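5'-Methylthioadenosine Nucleosidase (PDB 2H8G) is a nucleosidase of the phosphorylase superfamily, an alpha/beta protein that assembles from two copies of one chain, seen here with adenine bound. Local coordinates at residues Ile26-Ala34 / Asp71-Pro79; Leu132-Arg141 / Val153-Leu164. All coordinates share one frame; numbering follows the deposited sequence.

Contact 1: residues Ile26-Ala34 / Asp71-Pro79; sequences ISSVVFVIA and DLRINVVCP
F31 and V76 pair across two parallel strands, 28-32 and 72-78, with F31 CB 4.1 Å from V76 CG2. With CG anti to its carbonyl carbon (chi1 -82°), F31 brings the edge of its ring by N75 O. I33 CD1 rests 3.9 Å from V76 CG1. The branched residues V29, I74 and V76 suit both an extended backbone and this apolar face, which helices 233-259 and 36-45 overlay: the large ring of F31 packs against I256 and L42, and A39 touches I33. On the reverse face V77 CG2 touches both V30 CG1 and V32 CG2, 3.9 Å from the latter. Six backbone bonds join the strands, from R73 N to S27 O through I33 N to V77 O. In the mixed central sheet of this phosphorylase-superfamily fold, strand 28-32 is flanked by 72-78 and 110-119. Toward the strand beginnings the V30 face turns polar: a water links S28 OG and N75 OD1 by weak bonds, while the aliphatic part of R73 passes S27 O, CB 3.4 Å away. A second water, donating to both I26 O and D71 O, bridges the chain before the strands, and D109 accepts bonds from the backbone N of S27 and S28.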
ATOM      1  N   ILE A  26     -20.125   8.010  20.123  1.00 31.35           N
ATOM      2  CA  ILE A  26     -19.280   8.255  18.963  1.00 30.99           C
ATOM      3  C   ILE A  26     -19.499   9.702  18.540  1.00 30.11           C
ATOM      4  O   ILE A  26     -20.635  10.174  18.506  1.00 31.10           O
ATOM      5  CB  ILE A  26     -19.671   7.315  17.806  1.00 29.86           C
ATOM      6  CG1 ILE A  26     -19.368   5.869  18.203  1.00 30.22           C
ATOM      7  CG2 ILE A  26     -18.937   7.709  16.534  1.00 30.75           C
ATOM      8  CD1 ILE A  26     -19.934   4.840  17.253  1.00 29.54           C
ATOM      9  N   SER A  27     -18.420  10.410  18.223  1.00 29.73           N
ATOM     10  CA  SER A  27     -18.541  11.807  17.825  1.00 31.00           C
ATOM     11  C   SER A  27     -18.028  12.098  16.422  1.00 30.07           C
ATOM     12  O   SER A  27     -18.430  13.085  15.805  1.00 30.73           O
ATOM     13  CB  SER A  27     -17.812  12.707  18.827  1.00 31.33           C
ATOM     14  OG  SER A  27     -16.420  12.446  18.831  1.00 34.49           O
ATOM     15  N   SER A  28     -17.144  11.245  15.911  1.00 29.57           N
ATOM     16  CA  SER A  28     -16.599  11.456  14.578  1.00 28.96           C
ATOM     17  C   SER A  28     -16.448  10.155  13.805  1.00 27.15           C
ATOM     18  O   SER A  28     -16.038   9.133  14.356  1.00 25.45           O
ATOM     19  CB  SER A  28     -15.240  12.156  14.661  1.00 31.25           C
ATOM     20  OG  SER A  28     -14.269  11.330  15.280  1.00 34.71           O
ATOM     21  N   VAL A  29     -16.780  10.210  12.522  1.00 25.92           N
ATOM     22  CA  VAL A  29     -16.686   9.052  11.647  1.00 25.67           C
ATOM     23  C   VAL A  29     -15.968   9.461  10.374  1.00 24.20           C
ATOM     24  O   VAL A  29     -16.206  10.544   9.844  1.00 23.72           O
ATOM     25  CB  VAL A  29     -18.082   8.531  11.249  1.00 25.91           C
ATOM     26  CG1 VAL A  29     -17.946   7.319  10.329  1.00 26.24           C
ATOM     27  CG2 VAL A  29     -18.884   8.182  12.493  1.00 28.59           C
ATOM     28  N   VAL A  30     -15.081   8.599   9.890  1.00 24.06           N
ATOM     29  CA  VAL A  30     -14.372   8.870   8.649  1.00 21.85           C
ATOM     30  C   VAL A  30     -14.707   7.775   7.651  1.00 21.00           C
ATOM     31  O   VAL A  30     -14.571   6.589   7.956  1.00 22.21           O
ATOM     32  CB  VAL A  30     -12.833   8.877   8.827  1.00 23.48           C
ATOM     33  CG1 VAL A  30     -12.154   8.856   7.461  1.00 24.48           C
ATOM     34  CG2 VAL A  30     -12.394  10.118   9.593  1.00 23.41           C
ATOM     35  N   PHE A  31     -15.182   8.177   6.478  1.00 19.60           N
ATOM     36  CA  PHE A  31     -15.473   7.228   5.411  1.00 19.24           C
ATOM     37  C   PHE A  31     -14.266   7.264   4.487  1.00 19.39           C
ATOM     38  O   PHE A  31     -13.830   8.341   4.082  1.00 20.22           O
ATOM     39  CB  PHE A  31     -16.686   7.647   4.572  1.00 19.47           C
ATOM     40  CG  PHE A  31     -18.013   7.275   5.167  1.00 20.15           C
ATOM     41  CD1 PHE A  31     -18.578   8.042   6.181  1.00 24.95           C
ATOM     42  CD2 PHE A  31     -18.714   6.166   4.695  1.00 20.50           C
ATOM     43  CE1 PHE A  31     -19.825   7.711   6.716  1.00 25.31           C
ATOM     44  CE2 PHE A  31     -19.962   5.826   5.225  1.00 21.88           C
ATOM     45  CZ  PHE A  31     -20.517   6.603   6.236  1.00 26.63           C
ATOM     46  N   VAL A  32     -13.712   6.096   4.175  1.00 19.16           N
ATOM     47  CA  VAL A  32     -12.596   6.016   3.245  1.00 18.36           C
ATOM     48  C   VAL A  32     -13.244   5.431   1.998  1.00 19.15           C
ATOM     49  O   VAL A  32     -13.745   4.304   2.024  1.00 18.41           O
ATOM     50  CB  VAL A  32     -11.488   5.077   3.750  1.00 16.99           C
ATOM     51  CG1 VAL A  32     -10.454   4.870   2.652  1.00 18.31           C
ATOM     52  CG2 VAL A  32     -10.826   5.677   4.987  1.00 17.80           C
ATOM     53  N   ILE A  33     -13.268   6.216   0.923  1.00 18.27           N
ATOM     54  CA  ILE A  33     -13.897   5.805  -0.332  1.00 18.74           C
ATOM     55  C   ILE A  33     -12.927   6.010  -1.491  1.00 18.86           C
ATOM     56  O   ILE A  33     -12.435   7.114  -1.723  1.00 21.24           O
ATOM     57  CB  ILE A  33     -15.199   6.612  -0.553  1.00 19.93           C
ATOM     58  CG1 ILE A  33     -16.121   6.410   0.659  1.00 19.98           C
ATOM     59  CG2 ILE A  33     -15.891   6.173  -1.836  1.00 20.33           C
ATOM     60  CD1 ILE A  33     -17.442   7.159   0.591  1.00 21.59           C
ATOM     61  N   ALA A  34     -12.667   4.932  -2.226  1.00 18.33           N
ATOM     62  CA  ALA A  34     -11.715   4.954  -3.331  1.00 18.30           C
ATOM     63  C   ALA A  34     -12.064   5.804  -4.546  1.00 20.12           C
ATOM     64  O   ALA A  34     -11.193   6.480  -5.095  1.00 21.43           O
ATOM     65  CB  ALA A  34     -11.436   3.533  -3.786  1.00 18.97           C
ATOM     66  N   ASP A  71     -25.536  14.581  15.917  1.00 39.98           N
ATOM     67  CA  ASP A  71     -24.442  14.633  16.880  1.00 39.95           C
ATOM     68  C   ASP A  71     -23.164  13.974  16.366  1.00 38.57           C
ATOM     69  O   ASP A  71     -22.301  13.586  17.154  1.00 39.41           O
ATOM     70  CB  ASP A  71     -24.869  13.960  18.188  1.00 42.45           C
ATOM     71  CG  ASP A  71     -26.182  14.503  18.722  1.00 44.64           C
ATOM     72  OD1 ASP A  71     -27.238  14.227  18.110  1.00 45.93           O
ATOM     73  OD2 ASP A  71     -26.161  15.210  19.752  1.00 47.32           O
ATOM     74  N   LEU A  72     -23.038  13.854  15.049  1.00 35.93           N
ATOM     75  CA  LEU A  72     -21.857  13.228  14.466  1.00 34.03           C
ATOM     76  C   LEU A  72     -21.122  14.088  13.450  1.00 33.35           C
ATOM     77  O   LEU A  72     -21.732  14.695  12.570  1.00 33.40           O
ATOM     78  CB  LEU A  72     -22.234  11.905  13.788  1.00 34.43           C
ATOM     79  CG  LEU A  72     -22.570  10.685  14.645  1.00 34.97           C
ATOM     80  CD1 LEU A  72     -23.036   9.553  13.738  1.00 36.32           C
ATOM     81  CD2 LEU A  72     -21.348  10.260  15.444  1.00 36.97           C
ATOM     82  N   ARG A  73     -19.801  14.134  13.581  1.00 32.63           N
ATOM     83  CA  ARG A  73     -18.970  14.862  12.640  1.00 33.22           C
ATOM     84  C   ARG A  73     -18.691  13.828  11.560  1.00 31.25           C
ATOM     85  O   ARG A  73     -18.251  12.720  11.866  1.00 32.33           O
ATOM     86  CB  ARG A  73     -17.655  15.298  13.289  1.00 36.53           C
ATOM     87  CG  ARG A  73     -17.798  16.413  14.311  1.00 41.15           C
ATOM     88  CD  ARG A  73     -16.452  16.759  14.933  1.00 45.43           C
ATOM     89  NE  ARG A  73     -16.515  17.976  15.739  1.00 49.76           N
ATOM     90  CZ  ARG A  73     -16.759  19.186  15.245  1.00 50.96           C
ATOM     91  NH1 ARG A  73     -16.961  19.346  13.944  1.00 52.32           N
ATOM     92  NH2 ARG A  73     -16.799  20.240  16.051  1.00 52.10           N
ATOM     93  N   ILE A  74     -18.966  14.172  10.310  1.00 30.03           N
ATOM     94  CA  ILE A  74     -18.742  13.236   9.218  1.00 29.63           C
ATOM     95  C   ILE A  74     -17.649  13.706   8.279  1.00 29.39           C
ATOM     96  O   ILE A  74     -17.705  14.811   7.743  1.00 29.80           O
ATOM     97  CB  ILE A  74     -20.025  13.018   8.393  1.00 30.37           C
ATOM     98  CG1 ILE A  74     -21.157  12.546   9.305  1.00 31.56           C
ATOM     99  CG2 ILE A  74     -19.766  11.991   7.292  1.00 31.27           C
ATOM    100  CD1 ILE A  74     -22.475  12.363   8.592  1.00 32.64           C
ATOM    101  N   ASN A  75     -16.650  12.854   8.085  1.00 28.61           N
ATOM    102  CA  ASN A  75     -15.551  13.160   7.188  1.00 28.71           C
ATOM    103  C   ASN A  75     -15.521  12.074   6.121  1.00 27.66           C
ATOM    104  O   ASN A  75     -15.705  10.896   6.421  1.00 29.75           O
ATOM    105  CB  ASN A  75     -14.221  13.177   7.953  1.00 29.55           C
ATOM    106  CG  ASN A  75     -14.116  14.346   8.917  1.00 31.75           C
ATOM    107  OD1 ASN A  75     -13.849  14.165  10.107  1.00 35.06           O
ATOM    108  ND2 ASN A  75     -14.321  15.553   8.406  1.00 33.36           N
ATOM    109  N   VAL A  76     -15.335  12.476   4.872  1.00 26.74           N
ATOM    110  CA  VAL A  76     -15.255  11.523   3.770  1.00 25.54           C
ATOM    111  C   VAL A  76     -13.952  11.820   3.043  1.00 25.62           C
ATOM    112  O   VAL A  76     -13.730  12.945   2.596  1.00 24.90           O
ATOM    113  CB  VAL A  76     -16.431  11.682   2.780  1.00 26.99           C
ATOM    114  CG1 VAL A  76     -16.268  10.709   1.619  1.00 27.18           C
ATOM    115  CG2 VAL A  76     -17.746  11.425   3.495  1.00 27.01           C
ATOM    116  N   VAL A  77     -13.086  10.820   2.930  1.00 22.36           N
ATOM    117  CA  VAL A  77     -11.808  11.018   2.265  1.00 22.67           C
ATOM    118  C   VAL A  77     -11.642  10.104   1.061  1.00 22.11           C
ATOM    119  O   VAL A  77     -11.979   8.920   1.111  1.00 20.89           O
ATOM    120  CB  VAL A  77     -10.638  10.801   3.246  1.00 22.51           C
ATOM    121  CG1 VAL A  77     -10.770  11.765   4.410  1.00 25.60           C
ATOM    122  CG2 VAL A  77     -10.628   9.365   3.750  1.00 24.54           C
ATOM    123  N   CYS A  78     -11.130  10.678  -0.025  1.00 21.47           N
ATOM    124  CA  CYS A  78     -10.909   9.956  -1.272  1.00 21.07           C
ATOM    125  C   CYS A  78      -9.494  10.231  -1.755  1.00 22.08           C
ATOM    126  O   CYS A  78      -8.987  11.342  -1.590  1.00 21.31           O
ATOM    127  CB  CYS A  78     -11.890  10.435  -2.343  1.00 21.72           C
ATOM    128  SG  CYS A  78     -13.623  10.339  -1.877  1.00 25.76           S
ATOM    129  N   PRO A  79      -8.842   9.229  -2.368  1.00 20.64           N
ATOM    130  CA  PRO A  79      -7.474   9.380  -2.875  1.00 23.80           C
ATOM    131  C   PRO A  79      -7.374  10.423  -3.988  1.00 25.03           C
ATOM    132  O   PRO A  79      -6.295  10.948  -4.264  1.00 26.14           O
ATOM    133  CB  PRO A  79      -7.123   7.968  -3.346  1.00 24.81           C
ATOM    134  CG  PRO A  79      -8.447   7.406  -3.753  1.00 25.34           C
ATOM    135  CD  PRO A  79      -9.350   7.869  -2.631  1.00 22.37           C
TER
HETATM  136  O   HOH W   1     -21.679  12.831  19.665  1.00 49.14           O
HETATM  137  O   HOH W   2     -12.894  11.946  12.419  1.00 36.63           O

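Contact 2: residues Leu132-Arg141 / Val153-Leu164; sequences LVSDVVFHDR and VGLRQAFSTPNL
A short antiparallel beta pairing joins the second half of the bulged strand 130-138 to strand 156-157, at an edge of the mixed sheet of this phosphorylase-superfamily fold. V136 and R156 form its hydrogen-bonded pair: V136 N reaches R156 O at 2.8 Å, nearly in line with the carbonyl, and R156 N returns a bond to V136 O. D135 and Q157 are the neighbouring non-hydrogen-bonded pair. Their side chains lie alongside, pointing the same way, and Q157, bent at chi2 (-71°), folds its amide back so that NE2 donates to the anti lone pair of D135 OD2 at 3.2 Å. Carboxylate and amide planes stand 81° apart, and the bond is bent, 143° at the hydrogen. The stronger partner of D135 is R174, which forms a salt bridge with OD1 and probably favours the charged carboxylate.

Further along, V137 and V153 also lie side by side, and L155 CD1 comes 3.6 Å from V137 CG1, giving this side an aliphatic patch. G154, the first residue to leave helix 148-153, takes the positive phi that glycine tolerates best, and its bare CA leaves room for F138 CD1 and R141 NH2. At the other end the chain turns a corner at S134, whose carbonyl accepts from A158 N; the small methyl of A158 fits against V133 O, and T161 and L164 meet L132 CD2.

R141 curls back over F138, its flat guanidinium packed on the ring, while NE bonds to G152 O and Y151 is its cation-pi partner. F138 CE1 sits 3.5 Å above the guanidinium plane, over its centre, while V153 O lies in the ring plane at the edge of F138 and accepts the bond from F138 N at 2.8 Å.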
ATOM      1  N   LEU A 132     -22.043  -6.226   4.745  1.00 17.98           N
ATOM      2  CA  LEU A 132     -21.316  -5.769   5.919  1.00 19.83           C
ATOM      3  C   LEU A 132     -20.244  -6.864   5.980  1.00 21.42           C
ATOM      4  O   LEU A 132     -20.577  -8.045   5.999  1.00 25.69           O
ATOM      5  CB  LEU A 132     -22.196  -5.832   7.168  1.00 22.39           C
ATOM      6  CG  LEU A 132     -21.610  -5.226   8.441  1.00 26.52           C
ATOM      7  CD1 LEU A 132     -21.384  -3.732   8.248  1.00 25.91           C
ATOM      8  CD2 LEU A 132     -22.570  -5.471   9.591  1.00 25.45           C
ATOM      9  N   VAL A 133     -18.973  -6.490   5.992  1.00 20.08           N
ATOM     10  CA  VAL A 133     -17.900  -7.485   6.006  1.00 19.87           C
ATOM     11  C   VAL A 133     -17.558  -8.046   7.388  1.00 19.30           C
ATOM     12  O   VAL A 133     -17.457  -7.296   8.355  1.00 20.92           O
ATOM     13  CB  VAL A 133     -16.616  -6.889   5.377  1.00 19.08           C
ATOM     14  CG1 VAL A 133     -15.450  -7.856   5.530  1.00 19.13           C
ATOM     15  CG2 VAL A 133     -16.859  -6.582   3.908  1.00 19.07           C
ATOM     16  N   SER A 134     -17.367  -9.364   7.464  1.00 20.10           N
ATOM     17  CA  SER A 134     -17.013 -10.035   8.717  1.00 21.81           C
ATOM     18  C   SER A 134     -15.508  -9.933   8.973  1.00 20.94           C
ATOM     19  O   SER A 134     -15.076  -9.455  10.022  1.00 21.62           O
ATOM     20  CB  SER A 134     -17.435 -11.510   8.669  1.00 22.47           C
ATOM     21  OG  SER A 134     -16.948 -12.157   7.506  1.00 27.11           O
ATOM     22  N   ASP A 135     -14.717 -10.408   8.017  1.00 22.22           N
ATOM     23  CA  ASP A 135     -13.264 -10.322   8.105  1.00 21.59           C
ATOM     24  C   ASP A 135     -12.720 -10.099   6.706  1.00 19.80           C
ATOM     25  O   ASP A 135     -13.446 -10.230   5.720  1.00 17.58           O
ATOM     26  CB  ASP A 135     -12.640 -11.574   8.746  1.00 24.03           C
ATOM     27  CG  ASP A 135     -13.099 -12.865   8.107  1.00 26.18           C
ATOM     28  OD1 ASP A 135     -13.497 -12.855   6.927  1.00 29.87           O
ATOM     29  OD2 ASP A 135     -13.037 -13.907   8.794  1.00 31.22           O
ATOM     30  N   VAL A 136     -11.441  -9.761   6.623  1.00 17.96           N
ATOM     31  CA  VAL A 136     -10.833  -9.460   5.341  1.00 16.85           C
ATOM     32  C   VAL A 136      -9.450 -10.076   5.191  1.00 18.16           C
ATOM     33  O   VAL A 136      -8.728 -10.250   6.166  1.00 18.44           O
ATOM     34  CB  VAL A 136     -10.748  -7.927   5.164  1.00 19.02           C
ATOM     35  CG1 VAL A 136      -9.833  -7.329   6.234  1.00 18.71           C
ATOM     36  CG2 VAL A 136     -10.279  -7.585   3.768  1.00 19.01           C
ATOM     37  N   VAL A 137      -9.103 -10.415   3.956  1.00 15.86           N
ATOM     38  CA  VAL A 137      -7.813 -11.008   3.633  1.00 16.96           C
ATOM     39  C   VAL A 137      -7.327 -10.476   2.289  1.00 15.34           C
ATOM     40  O   VAL A 137      -8.091  -9.830   1.564  1.00 16.48           O
ATOM     41  CB  VAL A 137      -7.914 -12.553   3.496  1.00 18.93           C
ATOM     42  CG1 VAL A 137      -8.327 -13.172   4.816  1.00 19.01           C
ATOM     43  CG2 VAL A 137      -8.916 -12.923   2.407  1.00 18.29           C
ATOM     44  N   PHE A 138      -6.056 -10.736   1.981  1.00 16.51           N
ATOM     45  CA  PHE A 138      -5.465 -10.377   0.683  1.00 16.81           C
ATOM     46  C   PHE A 138      -5.339 -11.689  -0.090  1.00 17.94           C
ATOM     47  O   PHE A 138      -5.043 -12.723   0.508  1.00 18.65           O
ATOM     48  CB  PHE A 138      -4.030  -9.844   0.796  1.00 16.87           C
ATOM     49  CG  PHE A 138      -3.905  -8.465   1.374  1.00 16.38           C
ATOM     50  CD1 PHE A 138      -3.699  -8.289   2.733  1.00 16.77           C
ATOM     51  CD2 PHE A 138      -3.923  -7.345   0.549  1.00 17.64           C
ATOM     52  CE1 PHE A 138      -3.498  -7.017   3.267  1.00 17.96           C
ATOM     53  CE2 PHE A 138      -3.727  -6.070   1.071  1.00 17.84           C
ATOM     54  CZ  PHE A 138      -3.512  -5.904   2.430  1.00 19.94           C
ATOM     55  N   HIS A 139      -5.540 -11.653  -1.403  1.00 15.97           N
ATOM     56  CA  HIS A 139      -5.370 -12.864  -2.206  1.00 17.31           C
ATOM     57  C   HIS A 139      -4.187 -12.756  -3.166  1.00 17.72           C
ATOM     58  O   HIS A 139      -3.860 -13.725  -3.848  1.00 19.64           O
ATOM     59  CB  HIS A 139      -6.643 -13.215  -2.996  1.00 16.54           C
ATOM     60  CG  HIS A 139      -7.215 -12.079  -3.788  1.00 16.92           C
ATOM     61  ND1 HIS A 139      -6.685 -11.648  -4.987  1.00 20.21           N
ATOM     62  CD2 HIS A 139      -8.290 -11.295  -3.549  1.00 13.05           C
ATOM     63  CE1 HIS A 139      -7.413 -10.645  -5.451  1.00 15.51           C
ATOM     64  NE2 HIS A 139      -8.392 -10.411  -4.597  1.00 19.61           N
ATOM     65  N   ASP A 140      -3.525 -11.600  -3.210  1.00 15.25           N
ATOM     66  CA  ASP A 140      -2.401 -11.422  -4.125  1.00 16.00           C
ATOM     67  C   ASP A 140      -1.051 -11.097  -3.489  1.00 14.84           C
ATOM     68  O   ASP A 140      -0.172 -10.529  -4.140  1.00 17.14           O
ATOM     69  CB  ASP A 140      -2.750 -10.356  -5.175  1.00 15.36           C
ATOM     70  CG  ASP A 140      -2.847  -8.955  -4.590  1.00 17.90           C
ATOM     71  OD1 ASP A 140      -2.969  -8.816  -3.354  1.00 18.27           O
ATOM     72  OD2 ASP A 140      -2.817  -7.987  -5.387  1.00 18.53           O
ATOM     73  N   ARG A 141      -0.878 -11.446  -2.217  1.00 15.18           N
ATOM     74  CA  ARG A 141       0.410 -11.221  -1.560  1.00 15.34           C
ATOM     75  C   ARG A 141       0.878 -12.620  -1.189  1.00 17.73           C
ATOM     76  O   ARG A 141       0.768 -13.050  -0.039  1.00 19.48           O
ATOM     77  CB  ARG A 141       0.256 -10.344  -0.312  1.00 16.24           C
ATOM     78  CG  ARG A 141      -0.523  -9.062  -0.567  1.00 15.20           C
ATOM     79  CD  ARG A 141      -0.202  -7.994   0.473  1.00 15.71           C
ATOM     80  NE  ARG A 141      -0.374  -8.480   1.835  1.00 14.76           N
ATOM     81  CZ  ARG A 141      -0.098  -7.750   2.911  1.00 16.58           C
ATOM     82  NH1 ARG A 141       0.355  -6.509   2.766  1.00 17.02           N
ATOM     83  NH2 ARG A 141      -0.252  -8.261   4.125  1.00 17.03           N
ATOM     84  N   VAL A 153      -1.363 -13.050   3.641  1.00 16.48           N
ATOM     85  CA  VAL A 153      -2.818 -13.158   3.646  1.00 16.64           C
ATOM     86  C   VAL A 153      -3.413 -12.026   4.476  1.00 17.00           C
ATOM     87  O   VAL A 153      -4.472 -11.492   4.145  1.00 17.74           O
ATOM     88  CB  VAL A 153      -3.266 -14.538   4.186  1.00 17.88           C
ATOM     89  CG1 VAL A 153      -4.785 -14.594   4.349  1.00 21.00           C
ATOM     90  CG2 VAL A 153      -2.821 -15.610   3.214  1.00 20.39           C
ATOM     91  N   GLY A 154      -2.734 -11.672   5.561  1.00 17.50           N
ATOM     92  CA  GLY A 154      -3.179 -10.568   6.398  1.00 19.08           C
ATOM     93  C   GLY A 154      -4.609 -10.588   6.903  1.00 20.49           C
ATOM     94  O   GLY A 154      -5.329  -9.585   6.813  1.00 21.26           O
ATOM     95  N   LEU A 155      -5.024 -11.719   7.454  1.00 20.34           N
ATOM     96  CA  LEU A 155      -6.377 -11.845   7.978  1.00 21.06           C
ATOM     97  C   LEU A 155      -6.636 -10.841   9.094  1.00 21.85           C
ATOM     98  O   LEU A 155      -5.851 -10.734  10.038  1.00 24.25           O
ATOM     99  CB  LEU A 155      -6.605 -13.260   8.520  1.00 23.80           C
ATOM    100  CG  LEU A 155      -7.917 -13.487   9.282  1.00 24.43           C
ATOM    101  CD1 LEU A 155      -9.095 -13.384   8.330  1.00 25.35           C
ATOM    102  CD2 LEU A 155      -7.889 -14.865   9.934  1.00 28.85           C
ATOM    103  N   ARG A 156      -7.729 -10.094   8.977  1.00 21.75           N
ATOM    104  CA  ARG A 156      -8.109  -9.138  10.010  1.00 21.27           C
ATOM    105  C   ARG A 156      -9.624  -9.135  10.137  1.00 21.96           C
ATOM    106  O   ARG A 156     -10.338  -9.288   9.151  1.00 21.46           O
ATOM    107  CB  ARG A 156      -7.576  -7.738   9.680  1.00 22.96           C
ATOM    108  CG  ARG A 156      -6.053  -7.703   9.710  1.00 24.59           C
ATOM    109  CD  ARG A 156      -5.476  -6.333   9.961  1.00 26.98           C
ATOM    110  NE  ARG A 156      -4.103  -6.445  10.452  1.00 25.94           N
ATOM    111  CZ  ARG A 156      -3.103  -6.994   9.769  1.00 29.53           C
ATOM    112  NH1 ARG A 156      -3.313  -7.482   8.550  1.00 29.82           N
ATOM    113  NH2 ARG A 156      -1.892  -7.070  10.308  1.00 24.69           N
ATOM    114  N   GLN A 157     -10.118  -8.995  11.362  1.00 23.76           N
ATOM    115  CA  GLN A 157     -11.556  -9.002  11.594  1.00 23.76           C
ATOM    116  C   GLN A 157     -12.095  -7.582  11.598  1.00 21.99           C
ATOM    117  O   GLN A 157     -11.443  -6.667  12.090  1.00 23.14           O
ATOM    118  CB  GLN A 157     -11.873  -9.655  12.944  1.00 26.75           C
ATOM    119  CG  GLN A 157     -11.429 -11.105  13.084  1.00 29.98           C
ATOM    120  CD  GLN A 157     -12.247 -12.062  12.241  1.00 32.70           C
ATOM    121  OE1 GLN A 157     -13.477 -12.019  12.249  1.00 37.59           O
ATOM    122  NE2 GLN A 157     -11.565 -12.943  11.514  1.00 34.20           N
ATOM    123  N   ALA A 158     -13.283  -7.400  11.033  1.00 21.01           N
ATOM    124  CA  ALA A 158     -13.909  -6.088  11.027  1.00 21.01           C
ATOM    125  C   ALA A 158     -14.476  -5.892  12.433  1.00 21.76           C
ATOM    126  O   ALA A 158     -14.676  -6.862  13.165  1.00 21.73           O
ATOM    127  CB  ALA A 158     -15.029  -6.044   9.987  1.00 21.10           C
ATOM    128  N   PHE A 159     -14.722  -4.645  12.812  1.00 20.42           N
ATOM    129  CA  PHE A 159     -15.264  -4.348  14.131  1.00 21.65           C
ATOM    130  C   PHE A 159     -16.651  -4.973  14.234  1.00 22.89           C
ATOM    131  O   PHE A 159     -17.443  -4.887  13.299  1.00 22.59           O
ATOM    132  CB  PHE A 159     -15.355  -2.835  14.326  1.00 23.12           C
ATOM    133  CG  PHE A 159     -15.717  -2.424  15.719  1.00 25.27           C
ATOM    134  CD1 PHE A 159     -14.805  -2.569  16.758  1.00 25.08           C
ATOM    135  CD2 PHE A 159     -16.967  -1.882  15.992  1.00 24.48           C
ATOM    136  CE1 PHE A 159     -15.132  -2.177  18.058  1.00 28.01           C
ATOM    137  CE2 PHE A 159     -17.303  -1.489  17.286  1.00 26.30           C
ATOM    138  CZ  PHE A 159     -16.383  -1.637  18.319  1.00 26.69           C
ATOM    139  N   SER A 160     -16.937  -5.601  15.368  1.00 24.55           N
ATOM    140  CA  SER A 160     -18.225  -6.250  15.580  1.00 26.69           C
ATOM    141  C   SER A 160     -19.365  -5.248  15.760  1.00 25.94           C
ATOM    142  O   SER A 160     -19.316  -4.391  16.640  1.00 27.83           O
ATOM    143  CB  SER A 160     -18.145  -7.168  16.803  1.00 29.55           C
ATOM    144  OG  SER A 160     -19.339  -7.916  16.956  1.00 33.75           O
ATOM    145  N   THR A 161     -20.388  -5.359  14.916  1.00 26.11           N
ATOM    146  CA  THR A 161     -21.549  -4.471  14.986  1.00 25.06           C
ATOM    147  C   THR A 161     -22.827  -5.313  14.918  1.00 26.47           C
ATOM    148  O   THR A 161     -23.624  -5.193  13.986  1.00 25.23           O
ATOM    149  CB  THR A 161     -21.548  -3.448  13.823  1.00 23.85           C
ATOM    150  OG1 THR A 161     -21.565  -4.143  12.572  1.00 24.84           O
ATOM    151  CG2 THR A 161     -20.309  -2.569  13.888  1.00 23.98           C
ATOM    152  N   PRO A 162     -23.040  -6.170  15.927  1.00 26.39           N
ATOM    153  CA  PRO A 162     -24.213  -7.046  15.994  1.00 27.16           C
ATOM    154  C   PRO A 162     -25.563  -6.337  15.933  1.00 26.33           C
ATOM    155  O   PRO A 162     -26.473  -6.793  15.238  1.00 26.83           O
ATOM    156  CB  PRO A 162     -24.004  -7.794  17.307  1.00 26.63           C
ATOM    157  CG  PRO A 162     -23.294  -6.781  18.153  1.00 27.34           C
ATOM    158  CD  PRO A 162     -22.271  -6.233  17.183  1.00 26.06           C
ATOM    159  N   ASN A 163     -25.699  -5.229  16.654  1.00 26.45           N
ATOM    160  CA  ASN A 163     -26.964  -4.496  16.655  1.00 26.48           C
ATOM    161  C   ASN A 163     -27.250  -3.844  15.308  1.00 26.49           C
ATOM    162  O   ASN A 163     -28.399  -3.791  14.866  1.00 26.93           O
ATOM    163  CB  ASN A 163     -26.975  -3.436  17.759  1.00 27.50           C
ATOM    164  CG  ASN A 163     -26.953  -4.042  19.146  1.00 31.56           C
ATOM    165  OD1 ASN A 163     -27.650  -5.020  19.416  1.00 33.63           O
ATOM    166  ND2 ASN A 163     -26.163  -3.457  20.038  1.00 33.29           N
ATOM    167  N   LEU A 164     -26.205  -3.348  14.655  1.00 24.40           N
ATOM    168  CA  LEU A 164     -26.360  -2.717  13.351  1.00 25.03           C
ATOM    169  C   LEU A 164     -26.888  -3.750  12.366  1.00 25.10           C
ATOM    170  O   LEU A 164     -27.808  -3.484  11.599  1.00 25.85           O
ATOM    171  CB  LEU A 164     -25.012  -2.172  12.862  1.00 23.05           C
ATOM    172  CG  LEU A 164     -24.935  -1.487  11.492  1.00 25.17           C
ATOM    173  CD1 LEU A 164     -23.624  -0.718  11.393  1.00 24.42           C
ATOM    174  CD2 LEU A 164     -25.024  -2.511  10.370  1.00 26.56           C
TER
HETATM  175  O   HOH W   3     -16.832  -8.715  12.192  1.00 37.80           O
HETATM  176  O   HOH W   4      -1.247  -7.104   6.401  1.00 37.33           O

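How the contacts relate
Contact 1 closes before contact 2 opens along the chain, and their centres are 19 Å apart; the nearest atoms remain about 7 Å from each other, so the two do not touch. They reach the same mixed sheet at different places. From strand 28-32 of contact 1 the path runs through strands 110-119 and 217-226 to strand 130-138 of contact 2, a parallel region leading into an antiparallel one. Adenine contacts residues on or just beyond the intervening strands, among them T116 and T224. The side chains of A34 in contact 1 and F138 in contact 2 lie about 9 and 12 Å from the adenine, so neither belongs to the first shell of its pocket.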